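Local coordinates for protein citrate lyase, subunit 1 (Methanothrix soehngenii, PDB 6ZNW) that probably forms citrate and ATP from oxaloacetate, acetyl-CoA, ADP and phosphate, as an ATP-citrate synthase subunit with an ATP-grasp domain, at residues 198-203 with 213-218. Numbering follows the deposited sequence.
Sequences VEINPF and LDMVAK
Strands 195-206 and 209-220 form a beta hairpin in the antiparallel sheet of the ATP-grasp domain, and Glu-199 faces Val-216 across it as a hydrogen-bonded pair. Val-216 N donates to Glu-199 O (3.0 Å), and Glu-199 N returns a more bent bond to Val-216 O (2.8 Å). On the buried face, Met-215 keeps its chain extended (chi2 166°, chi3 177°), which carries Met-215 CE to Val-198 CG2 at 3.7 Å; a long, flexible thioether suits this reach between branched side chains. Helix 8-18 packs on Met-215, while helix 176-192 packs on Val-198 and Ile-200. Farther along, the chain changes direction at Asn-201 and Pro-202, which are joined by a cis peptide bond. Pro-202 O accepts Leu-213 N at 2.9 Å and, more weakly, Asp-214 N. The puckered ring of Pro-202 crosses the Leu-213 side chain at about a right angle, Pro-202 CD lying 4.0 Å from Leu-213 CB. On the other face, Glu-199 OE2 stands 4.4 Å from Asp-214 OD2, while Glu-199 OE1 is hydrogen-bonded to the Tyr-197 hydroxyl. The paired strands thus bring two carboxylates onto one side, with Glu-8 close to Asp-214, a gathering of acids consistent with the metal-nucleotide site of the ATP-grasp fold.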
ATOM      1  N   VAL A 198      41.780 -16.768 -56.682  1.00153.52           N
ATOM      2  CA  VAL A 198      41.256 -17.826 -57.544  1.00156.54           C
ATOM      3  C   VAL A 198      42.196 -17.993 -58.739  1.00159.13           C
ATOM      4  O   VAL A 198      42.687 -17.011 -59.285  1.00159.11           O
ATOM      5  CB  VAL A 198      39.763 -17.667 -57.951  1.00157.79           C
ATOM      6  CG1 VAL A 198      39.555 -16.486 -58.891  1.00158.64           C
ATOM      7  CG2 VAL A 198      39.225 -18.949 -58.581  1.00158.27           C
ATOM      8  N   GLU A 199      42.510 -19.234 -59.092  1.00161.27           N
ATOM      9  CA  GLU A 199      43.405 -19.525 -60.201  1.00163.73           C
ATOM     10  C   GLU A 199      42.925 -20.755 -60.941  1.00166.24           C
ATOM     11  O   GLU A 199      42.810 -21.823 -60.347  1.00166.84           O
ATOM     12  CB  GLU A 199      44.836 -19.756 -59.693  1.00166.03           C
ATOM     13  CG  GLU A 199      45.837 -20.083 -60.786  1.00171.45           C
ATOM     14  CD  GLU A 199      47.059 -20.824 -60.283  1.00177.50           C
ATOM     15  OE1 GLU A 199      47.848 -20.217 -59.524  1.00179.46           O
ATOM     16  OE2 GLU A 199      47.219 -22.017 -60.633  1.00178.11           O
ATOM     17  N   ILE A 200      42.623 -20.605 -62.228  1.00167.60           N
ATOM     18  CA  ILE A 200      42.233 -21.717 -63.077  1.00169.55           C
ATOM     19  C   ILE A 200      43.348 -21.846 -64.099  1.00171.57           C
ATOM     20  O   ILE A 200      43.417 -21.073 -65.059  1.00171.71           O
ATOM     21  CB  ILE A 200      40.836 -21.545 -63.716  1.00170.13           C
ATOM     22  CG1 ILE A 200      39.785 -21.201 -62.632  1.00171.04           C
ATOM     23  CG2 ILE A 200      40.457 -22.813 -64.482  1.00170.58           C
ATOM     24  CD1 ILE A 200      38.514 -20.614 -63.138  1.00172.30           C
ATOM     25  N   ASN A 201      44.298 -22.744 -63.809  1.00172.97           N
ATOM     26  CA  ASN A 201      45.487 -22.965 -64.620  1.00174.88           C
ATOM     27  C   ASN A 201      45.678 -24.447 -64.869  1.00176.09           C
ATOM     28  O   ASN A 201      46.303 -25.139 -64.064  1.00176.43           O
ATOM     29  CB  ASN A 201      46.736 -22.413 -63.923  1.00176.97           C
ATOM     30  CG  ASN A 201      47.025 -20.942 -64.139  1.00181.58           C
ATOM     31  OD1 ASN A 201      46.130 -20.088 -64.171  1.00183.01           O
ATOM     32  ND2 ASN A 201      48.306 -20.605 -64.257  1.00182.76           N
ATOM     33  N   PRO A 202      45.119 -24.969 -65.966  1.00176.51           N
ATOM     34  CA  PRO A 202      44.429 -24.260 -67.046  1.00177.14           C
ATOM     35  C   PRO A 202      42.906 -24.465 -67.112  1.00177.99           C
ATOM     36  O   PRO A 202      42.332 -25.242 -66.356  1.00177.74           O
ATOM     37  CB  PRO A 202      45.105 -24.871 -68.292  1.00177.77           C
ATOM     38  CG  PRO A 202      45.439 -26.328 -67.866  1.00178.03           C
ATOM     39  CD  PRO A 202      45.341 -26.375 -66.334  1.00176.17           C
ATOM     40  N   PHE A 203      42.255 -23.740 -68.032  1.00178.81           N
ATOM     41  CA  PHE A 203      40.856 -23.916 -68.402  1.00180.04           C
ATOM     42  C   PHE A 203      40.791 -24.237 -69.918  1.00181.34           C
ATOM     43  O   PHE A 203      41.727 -23.921 -70.655  1.00181.18           O
ATOM     44  CB  PHE A 203      39.948 -22.740 -67.977  1.00179.93           C
ATOM     45  CG  PHE A 203      40.006 -21.438 -68.741  1.00180.58           C
ATOM     46  CD1 PHE A 203      39.186 -21.222 -69.836  1.00181.49           C
ATOM     47  CD2 PHE A 203      40.776 -20.383 -68.282  1.00181.30           C
ATOM     48  CE1 PHE A 203      39.208 -20.009 -70.510  1.00182.29           C
ATOM     49  CE2 PHE A 203      40.792 -19.168 -68.953  1.00182.06           C
ATOM     50  CZ  PHE A 203      39.999 -18.984 -70.053  1.00182.04           C
ATOM     51  N   LEU A 213      40.261 -27.092 -65.613  1.00172.54           N
ATOM     52  CA  LEU A 213      41.051 -28.325 -65.453  1.00171.44           C
ATOM     53  C   LEU A 213      41.773 -28.416 -64.103  1.00169.42           C
ATOM     54  O   LEU A 213      41.831 -29.493 -63.511  1.00169.57           O
ATOM     55  CB  LEU A 213      42.030 -28.544 -66.617  1.00171.97           C
ATOM     56  CG  LEU A 213      41.422 -28.700 -68.006  1.00174.03           C
ATOM     57  CD1 LEU A 213      42.506 -28.918 -69.033  1.00175.14           C
ATOM     58  CD2 LEU A 213      40.453 -29.874 -68.062  1.00174.82           C
ATOM     59  N   ASP A 214      42.340 -27.304 -63.631  1.00167.33           N
ATOM     60  CA  ASP A 214      42.971 -27.231 -62.311  1.00165.36           C
ATOM     61  C   ASP A 214      42.504 -25.971 -61.633  1.00163.12           C
ATOM     62  O   ASP A 214      42.362 -24.935 -62.286  1.00164.12           O
ATOM     63  CB  ASP A 214      44.508 -27.264 -62.351  1.00166.99           C
ATOM     64  CG  ASP A 214      45.127 -27.222 -60.956  1.00170.51           C
ATOM     65  OD1 ASP A 214      45.086 -28.256 -60.255  1.00170.48           O
ATOM     66  OD2 ASP A 214      45.606 -26.141 -60.550  1.00173.22           O
ATOM     67  N   MET A 215      42.284 -26.043 -60.313  1.00159.64           N
ATOM     68  CA  MET A 215      41.803 -24.910 -59.569  1.00156.88           C
ATOM     69  C   MET A 215      42.479 -24.741 -58.201  1.00153.09           C
ATOM     70  O   MET A 215      42.591 -25.687 -57.428  1.00153.56           O
ATOM     71  CB  MET A 215      40.282 -25.006 -59.416  1.00157.65           C
ATOM     72  CG  MET A 215      39.627 -23.680 -59.120  1.00158.89           C
ATOM     73  SD  MET A 215      37.840 -23.775 -59.359  1.00160.83           S
ATOM     74  CE  MET A 215      37.370 -22.175 -58.858  1.00160.56           C
ATOM     75  N   VAL A 216      42.952 -23.529 -57.929  1.00149.00           N
ATOM     76  CA  VAL A 216      43.589 -23.157 -56.672  1.00145.85           C
ATOM     77  C   VAL A 216      42.779 -21.982 -56.153  1.00141.80           C
ATOM     78  O   VAL A 216      42.540 -21.036 -56.904  1.00141.64           O
ATOM     79  CB  VAL A 216      45.084 -22.796 -56.863  1.00146.56           C
ATOM     80  CG1 VAL A 216      45.635 -22.025 -55.668  1.00147.06           C
ATOM     81  CG2 VAL A 216      45.912 -24.043 -57.107  1.00147.13           C
ATOM     82  N   ALA A 217      42.305 -22.055 -54.904  1.00138.37           N
ATOM     83  CA  ALA A 217      41.492 -20.976 -54.356  1.00135.19           C
ATOM     84  C   ALA A 217      41.721 -20.731 -52.893  1.00131.09           C
ATOM     85  O   ALA A 217      41.999 -21.655 -52.138  1.00131.29           O
ATOM     86  CB  ALA A 217      40.019 -21.254 -54.604  1.00135.48           C
ATOM     87  N   LYS A 218      41.578 -19.472 -52.495  1.00127.31           N
ATOM     88  CA  LYS A 218      41.686 -19.017 -51.117  1.00124.26           C
ATOM     89  C   LYS A 218      40.447 -18.194 -50.792  1.00120.29           C
ATOM     90  O   LYS A 218      40.048 -17.346 -51.582  1.00120.15           O
ATOM     91  CB  LYS A 218      42.929 -18.135 -50.923  1.00125.95           C
ATOM     92  CG  LYS A 218      44.238 -18.897 -50.779  1.00129.59           C
ATOM     93  CD  LYS A 218      45.386 -17.912 -50.621  1.00133.27           C
ATOM     94  CE  LYS A 218      46.678 -18.564 -50.208  1.00136.38           C
ATOM     95  NZ  LYS A 218      47.721 -17.545 -49.926  1.00138.09           N
TER